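PDB 4OGD: succinate-semialdehyde dehydrogenase from Streptococcus pyogenes MGAS1882, which probably oxidises succinic semialdehyde to succinate, using NADP+ as the cofactor, as a member of the aldehyde dehydrogenase family. Local coordinates for residues L34-K37 against K38-E42; Q54-N57 against I58-D62. All coordinates share one frame; numbering follows the deposited sequence.

Contact 1 of 2, residues L34-K37 against K38-E42; sequences LLYK and KWRKE
L35 lies over one face of the W39 indole, one helical turn on. L35 CG stands 3.7 Å from the centroid of the six-membered ring and only 10° off the normal, a CH-pi contact; L35 CD1 sits 3.6 Å from W39 CE2, and L35 CD2 is equally close to W39 CH2. Both torsions matter: L35 CG is anti to its own nitrogen (chi1 -176°), whereas W39 CG is anti to its carbonyl carbon, which swings the indole back over the preceding turn. On another side of the helix, Y36 and R40 run side by side, R40 CG packing 3.5 Å from Y36 CE1. Ring and guanidinium planes are 81° apart, and Y36 OH does not bond R40 NH1, which makes a weak hydrogen bond to S121 O; the hydroxyl is hydrogen-bonded to E408 of the second subunit, whose carboxylate also forms a salt bridge with K37. The backbone keeps i to i+4 bonds, the last from E42 N to K38 O, although E42 has left helical phi/psi. The indole also receives R48 in a cation-pi contact. This last part of helix 22-41 lies against S121, P151, E177 and S180 in loops of its own chain, while R40 packs on A405 in helix 397-406 of the second subunit.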
ATOM      1  N   LEU A  34     -14.054 -19.125   5.069  1.00 10.17           N
ATOM      2  CA  LEU A  34     -15.488 -19.377   4.968  1.00 10.33           C
ATOM      3  C   LEU A  34     -16.294 -18.234   5.581  1.00  9.41           C
ATOM      4  O   LEU A  34     -17.363 -17.884   5.082  1.00 10.97           O
ATOM      5  CB  LEU A  34     -15.854 -20.718   5.607  1.00 11.80           C
ATOM      6  CG  LEU A  34     -15.289 -21.952   4.891  1.00 14.11           C
ATOM      7  CD1 LEU A  34     -15.675 -23.229   5.633  1.00 18.05           C
ATOM      8  CD2 LEU A  34     -15.747 -22.022   3.444  1.00 20.39           C
ATOM      9  N   LEU A  35     -15.767 -17.638   6.648  1.00  9.56           N
ATOM     10  CA  LEU A  35     -16.440 -16.510   7.279  1.00  7.71           C
ATOM     11  C   LEU A  35     -16.401 -15.290   6.363  1.00  9.45           C
ATOM     12  O   LEU A  35     -17.394 -14.566   6.240  1.00  9.41           O
ATOM     13  CB  LEU A  35     -15.836 -16.208   8.660  1.00  9.22           C
ATOM     14  CG  LEU A  35     -16.506 -15.112   9.496  1.00 10.50           C
ATOM     15  CD1 LEU A  35     -17.970 -15.454   9.756  1.00 10.36           C
ATOM     16  CD2 LEU A  35     -15.777 -14.932  10.813  1.00  8.60           C
ATOM     17  N   TYR A  36     -15.260 -15.068   5.711  1.00  9.01           N
ATOM     18  CA  TYR A  36     -15.174 -14.016   4.703  1.00  8.41           C
ATOM     19  C   TYR A  36     -16.262 -14.208   3.642  1.00  9.75           C
ATOM     20  O   TYR A  36     -16.968 -13.262   3.285  1.00  8.30           O
ATOM     21  CB  TYR A  36     -13.784 -13.986   4.039  1.00  7.68           C
ATOM     22  CG  TYR A  36     -13.861 -13.393   2.660  1.00  8.98           C
ATOM     23  CD1 TYR A  36     -13.984 -12.022   2.489  1.00  8.99           C
ATOM     24  CD2 TYR A  36     -13.858 -14.205   1.528  1.00  7.68           C
ATOM     25  CE1 TYR A  36     -14.086 -11.462   1.226  1.00  9.00           C
ATOM     26  CE2 TYR A  36     -13.970 -13.653   0.257  1.00  8.94           C
ATOM     27  CZ  TYR A  36     -14.080 -12.281   0.119  1.00 10.33           C
ATOM     28  OH  TYR A  36     -14.192 -11.706  -1.133  1.00 10.85           O
ATOM     29  N   LYS A  37     -16.393 -15.433   3.135  1.00  9.91           N
ATOM     30  CA  LYS A  37     -17.379 -15.719   2.093  1.00  8.98           C
ATOM     31  C   LYS A  37     -18.816 -15.537   2.595  1.00 11.84           C
ATOM     32  O   LYS A  37     -19.676 -15.025   1.872  1.00 13.21           O
ATOM     33  CB  LYS A  37     -17.195 -17.137   1.543  1.00  9.97           C
ATOM     34  CG  LYS A  37     -15.959 -17.333   0.680  1.00 11.86           C
ATOM     35  CD  LYS A  37     -16.097 -16.635  -0.674  1.00 10.73           C
ATOM     36  CE  LYS A  37     -14.979 -17.039  -1.626  1.00 10.70           C
ATOM     37  NZ  LYS A  37     -15.157 -16.438  -3.001  1.00 13.53           N
ATOM     38  N   LYS A  38     -19.073 -15.971   3.825  1.00  9.63           N
ATOM     39  CA  LYS A  38     -20.385 -15.785   4.438  1.00  9.26           C
ATOM     40  C   LYS A  38     -20.772 -14.311   4.529  1.00 13.64           C
ATOM     41  O   LYS A  38     -21.900 -13.927   4.218  1.00 12.11           O
ATOM     42  CB  LYS A  38     -20.429 -16.446   5.825  1.00  9.55           C
ATOM     43  CG  LYS A  38     -21.690 -16.127   6.633  1.00 10.25           C
ATOM     44  CD  LYS A  38     -21.700 -16.891   7.944  1.00 13.39           C
ATOM     45  CE  LYS A  38     -22.907 -16.516   8.790  1.00 13.96           C
ATOM     46  NZ  LYS A  38     -22.979 -17.401   9.982  1.00 14.64           N
ATOM     47  N   TRP A  39     -19.828 -13.478   4.952  1.00  9.76           N
ATOM     48  CA  TRP A  39     -20.096 -12.060   5.107  1.00 10.39           C
ATOM     49  C   TRP A  39     -20.227 -11.347   3.759  1.00 11.92           C
ATOM     50  O   TRP A  39     -20.833 -10.280   3.674  1.00 12.47           O
ATOM     51  CB  TRP A  39     -19.005 -11.413   5.957  1.00 10.73           C
ATOM     52  CG  TRP A  39     -19.105 -11.719   7.428  1.00  9.49           C
ATOM     53  CD1 TRP A  39     -20.194 -12.213   8.107  1.00  9.31           C
ATOM     54  CD2 TRP A  39     -18.070 -11.544   8.403  1.00  8.11           C
ATOM     55  NE1 TRP A  39     -19.888 -12.342   9.450  1.00 10.84           N
ATOM     56  CE2 TRP A  39     -18.593 -11.940   9.653  1.00  8.66           C
ATOM     57  CE3 TRP A  39     -16.749 -11.086   8.339  1.00  9.07           C
ATOM     58  CZ2 TRP A  39     -17.837 -11.893  10.831  1.00  8.20           C
ATOM     59  CZ3 TRP A  39     -16.002 -11.039   9.506  1.00  8.43           C
ATOM     60  CH2 TRP A  39     -16.548 -11.437  10.737  1.00  8.74           C
ATOM     61  N   ARG A  40     -19.658 -11.935   2.708  1.00 11.67           N
ATOM     62  CA  ARG A  40     -19.862 -11.419   1.351  1.00 14.59           C
ATOM     63  C   ARG A  40     -21.230 -11.809   0.794  1.00 18.34           C
ATOM     64  O   ARG A  40     -21.872 -11.022   0.093  1.00 19.46           O
ATOM     65  CB  ARG A  40     -18.768 -11.915   0.402  1.00 19.43           C
ATOM     66  CG  ARG A  40     -17.504 -11.084   0.413  1.00 17.71           C
ATOM     67  CD  ARG A  40     -17.769  -9.634   0.022  1.00 16.00           C
ATOM     68  NE  ARG A  40     -18.126  -9.486  -1.385  1.00 22.91           N
ATOM     69  CZ  ARG A  40     -17.269  -9.139  -2.340  1.00 13.05           C
ATOM     70  NH1 ARG A  40     -16.001  -8.897  -2.040  1.00 15.27           N
ATOM     71  NH2 ARG A  40     -17.686  -9.025  -3.594  1.00 16.96           N
ATOM     72  N   LYS A  41     -21.665 -13.025   1.114  1.00 15.90           N
ATOM     73  CA  LYS A  41     -22.911 -13.582   0.589  1.00 15.84           C
ATOM     74  C   LYS A  41     -24.153 -13.095   1.331  1.00 22.97           C
ATOM     75  O   LYS A  41     -25.214 -12.912   0.726  1.00 23.85           O
ATOM     76  CB  LYS A  41     -22.870 -15.110   0.653  1.00 18.22           C
ATOM     77  CG  LYS A  41     -24.108 -15.777   0.072  1.00 25.65           C
ATOM     78  CD  LYS A  41     -24.059 -17.289   0.219  1.00 27.72           C
ATOM     79  CE  LYS A  41     -25.238 -17.931  -0.491  1.00 27.16           C
ATOM     80  NZ  LYS A  41     -25.159 -19.417  -0.477  1.00 36.52           N
ATOM     81  N   GLU A  42     -24.023 -12.921   2.645  1.00 18.98           N
ATOM     82  CA  GLU A  42     -25.131 -12.487   3.495  1.00 17.99           C
ATOM     83  C   GLU A  42     -24.753 -11.188   4.200  1.00 21.14           C
ATOM     84  O   GLU A  42     -23.598 -11.011   4.589  1.00 18.95           O
ATOM     85  CB  GLU A  42     -25.435 -13.556   4.545  1.00 18.03           C
ATOM     86  CG  GLU A  42     -25.586 -14.969   3.983  1.00 21.40           C
ATOM     87  CD  GLU A  42     -25.668 -16.035   5.066  1.00 22.36           C
ATOM     88  OE1 GLU A  42     -25.532 -15.692   6.258  1.00 21.94           O
ATOM     89  OE2 GLU A  42     -25.863 -17.222   4.720  1.00 22.58           O
TER

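Contact 2 of 2, residues Q54-N57 against I58-D62; sequences QVAN and ILRRD
I58 and Q54 cross at about a right angle, in van der Waals contact. The glutamine is bent at chi2 (60°), bringing its amide back across the isoleucine, with Q54 NE2 3.7 Å from I58 CG1. The apolar pair V55 and L59 instead lie side by side and point the same way, touching lightly between V55 CG1 and L59 CD1 at 4.2 Å. Both pairs follow the i to i+4 spacing of the helix. L170 of helix 161-173 packs on V55, I58 and L59, while M139 of helix 136-148 meets V55 and L59; A56 turns to A92 and D93 of helix 78-103.

Backbone hydrogen bonds join each residue of 54-57 to the one four places later, from I58 N to Q54 O (2.8 Å) through R61 N to N57 O (3.0 Å).

Among the polar side chains, a water lies an unusually short 2.5 Å from N57 ND2, so that bond is doubtful in detail, and accepts weakly from R60 NH1. The R60 chain, extended from CG to NE, carries its guanidinium past A56 CB and on to a salt bridge with D93. R61 grips D62 side-on: R61 NE reaches D62 OD1 at 3.1 Å in a nearly straight bond (178°), within the guanidinium plane but from above the carboxylate plane, and R61 NH2 reaches D62 OD2 at 2.8 Å.

E173 forms a second salt bridge with R61 NH2. Sharing one guanidinium would be expected to favour the ionised form of both carboxylates and restrict the guanidinium's rotation. The helix thus pairs buried V55, A56, I58 and L59 with salt bridges R60-D93 and R61-E173.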
ATOM      1  N   GLN A  54     -20.101  -4.245  21.615  1.00  7.96           N
ATOM      2  CA  GLN A  54     -20.091  -5.125  22.784  1.00  8.94           C
ATOM      3  C   GLN A  54     -18.658  -5.410  23.222  1.00  8.59           C
ATOM      4  O   GLN A  54     -18.379  -5.576  24.418  1.00 10.46           O
ATOM      5  CB  GLN A  54     -20.874  -6.425  22.514  1.00  9.51           C
ATOM      6  CG  GLN A  54     -21.027  -7.355  23.741  1.00  9.29           C
ATOM      7  CD  GLN A  54     -21.759  -6.696  24.920  1.00 13.93           C
ATOM      8  OE1 GLN A  54     -22.480  -5.719  24.753  1.00 21.39           O
ATOM      9  NE2 GLN A  54     -21.568  -7.240  26.111  1.00 22.95           N
ATOM     10  N   VAL A  55     -17.738  -5.446  22.261  1.00  7.69           N
ATOM     11  CA  VAL A  55     -16.326  -5.562  22.603  1.00  8.53           C
ATOM     12  C   VAL A  55     -15.924  -4.389  23.494  1.00  8.59           C
ATOM     13  O   VAL A  55     -15.300  -4.579  24.539  1.00  8.94           O
ATOM     14  CB  VAL A  55     -15.420  -5.620  21.349  1.00  7.74           C
ATOM     15  CG1 VAL A  55     -13.962  -5.439  21.744  1.00  9.19           C
ATOM     16  CG2 VAL A  55     -15.604  -6.935  20.626  1.00  8.37           C
ATOM     17  N   ALA A  56     -16.309  -3.182  23.084  1.00 10.15           N
ATOM     18  CA  ALA A  56     -16.046  -1.983  23.875  1.00 10.74           C
ATOM     19  C   ALA A  56     -16.709  -2.080  25.249  1.00 10.38           C
ATOM     20  O   ALA A  56     -16.115  -1.711  26.268  1.00  8.56           O
ATOM     21  CB  ALA A  56     -16.528  -0.739  23.132  1.00  9.51           C
ATOM     22  N   ASN A  57     -17.940  -2.582  25.269  1.00  8.55           N
ATOM     23  CA  ASN A  57     -18.698  -2.744  26.512  1.00  9.79           C
ATOM     24  C   ASN A  57     -18.010  -3.675  27.509  1.00 12.30           C
ATOM     25  O   ASN A  57     -17.926  -3.375  28.707  1.00 10.58           O
ATOM     26  CB  ASN A  57     -20.096  -3.274  26.173  1.00 12.04           C
ATOM     27  CG  ASN A  57     -21.084  -3.129  27.317  1.00 14.79           C
ATOM     28  OD1 ASN A  57     -21.763  -4.088  27.680  1.00 20.96           O
ATOM     29  ND2 ASN A  57     -21.187  -1.929  27.872  1.00 11.70           N
ATOM     30  N   ILE A  58     -17.525  -4.809  27.017  1.00  8.64           N
ATOM     31  CA  ILE A  58     -16.828  -5.765  27.871  1.00  9.83           C
ATOM     32  C   ILE A  58     -15.485  -5.211  28.341  1.00 10.21           C
ATOM     33  O   ILE A  58     -15.071  -5.446  29.479  1.00  8.73           O
ATOM     34  CB  ILE A  58     -16.643  -7.119  27.172  1.00  8.12           C
ATOM     35  CG1 ILE A  58     -18.007  -7.748  26.892  1.00  9.19           C
ATOM     36  CG2 ILE A  58     -15.782  -8.053  28.025  1.00  9.20           C
ATOM     37  CD1 ILE A  58     -17.945  -8.916  25.915  1.00 10.42           C
ATOM     38  N   LEU A  59     -14.804  -4.467  27.471  1.00 10.56           N
ATOM     39  CA  LEU A  59     -13.576  -3.790  27.874  1.00 11.27           C
ATOM     40  C   LEU A  59     -13.828  -2.792  29.008  1.00  9.21           C
ATOM     41  O   LEU A  59     -13.036  -2.712  29.955  1.00  9.18           O
ATOM     42  CB  LEU A  59     -12.912  -3.105  26.681  1.00  9.58           C
ATOM     43  CG  LEU A  59     -12.138  -4.039  25.754  1.00  8.86           C
ATOM     44  CD1 LEU A  59     -11.698  -3.271  24.510  1.00  8.95           C
ATOM     45  CD2 LEU A  59     -10.925  -4.642  26.463  1.00 10.42           C
ATOM     46  N   ARG A  60     -14.938  -2.060  28.931  1.00  9.95           N
ATOM     47  CA  ARG A  60     -15.330  -1.164  30.018  1.00 11.04           C
ATOM     48  C   ARG A  60     -15.580  -1.937  31.308  1.00 10.35           C
ATOM     49  O   ARG A  60     -15.072  -1.581  32.373  1.00 10.27           O
ATOM     50  CB  ARG A  60     -16.602  -0.382  29.665  1.00 10.77           C
ATOM     51  CG  ARG A  60     -16.420   0.763  28.691  1.00 10.60           C
ATOM     52  CD  ARG A  60     -17.730   1.549  28.561  1.00  9.30           C
ATOM     53  NE  ARG A  60     -17.561   2.733  27.723  1.00 12.37           N
ATOM     54  CZ  ARG A  60     -17.819   2.780  26.420  1.00 17.69           C
ATOM     55  NH1 ARG A  60     -18.294   1.717  25.792  1.00 15.78           N
ATOM     56  NH2 ARG A  60     -17.612   3.902  25.747  1.00 22.31           N
ATOM     57  N   ARG A  61     -16.388  -2.985  31.200  1.00  9.87           N
ATOM     58  CA  ARG A  61     -16.774  -3.799  32.351  1.00  8.20           C
ATOM     59  C   ARG A  61     -15.567  -4.444  33.038  1.00 10.33           C
ATOM     60  O   ARG A  61     -15.464  -4.477  34.276  1.00 10.23           O
ATOM     61  CB  ARG A  61     -17.748  -4.895  31.898  1.00  9.57           C
ATOM     62  CG  ARG A  61     -18.392  -5.673  33.048  1.00 10.47           C
ATOM     63  CD  ARG A  61     -19.100  -6.901  32.515  1.00 12.08           C
ATOM     64  NE  ARG A  61     -18.129  -7.915  32.113  1.00 13.58           N
ATOM     65  CZ  ARG A  61     -18.378  -8.901  31.259  1.00 15.58           C
ATOM     66  NH1 ARG A  61     -19.575  -8.997  30.687  1.00 16.32           N
ATOM     67  NH2 ARG A  61     -17.422  -9.778  30.961  1.00 12.15           N
ATOM     68  N   ASP A  62     -14.652  -4.956  32.225  1.00  9.18           N
ATOM     69  CA  ASP A  62     -13.531  -5.732  32.736  1.00 10.91           C
ATOM     70  C   ASP A  62     -12.201  -5.008  32.556  1.00 11.56           C
ATOM     71  O   ASP A  62     -11.164  -5.655  32.393  1.00 12.62           O
ATOM     72  CB  ASP A  62     -13.462  -7.092  32.026  1.00  8.92           C
ATOM     73  CG  ASP A  62     -14.625  -7.997  32.375  1.00 11.49           C
ATOM     74  OD1 ASP A  62     -15.329  -7.709  33.360  1.00 12.43           O
ATOM     75  OD2 ASP A  62     -14.825  -9.008  31.670  1.00 11.89           O
TER
HETATM   76  O   HOH W   1     -20.453   0.257  26.898  1.00 21.16           O

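How the contacts relate
Contact 1 closes before contact 2 opens: residues 34-42 and 54-62 cover the last turns of helix 22-41 and of helix 45-61, the next helix in the chain, and the first residue beyond each. Their centres are 26 Å apart and their nearest atoms about 11 Å, with no touch between them. Both lie in the N-terminal run of helices of the aldehyde dehydrogenase fold, but in different settings. Contact 1 is peripheral, about 30 Å from the centre of the chain; contact 2, at about 21 Å, packs among helices 78-103, 136-148 and 161-173. At these ends, contact 1 adds to the interface between subunits as well as packing on its own chain, while contact 2 packs within the subunit.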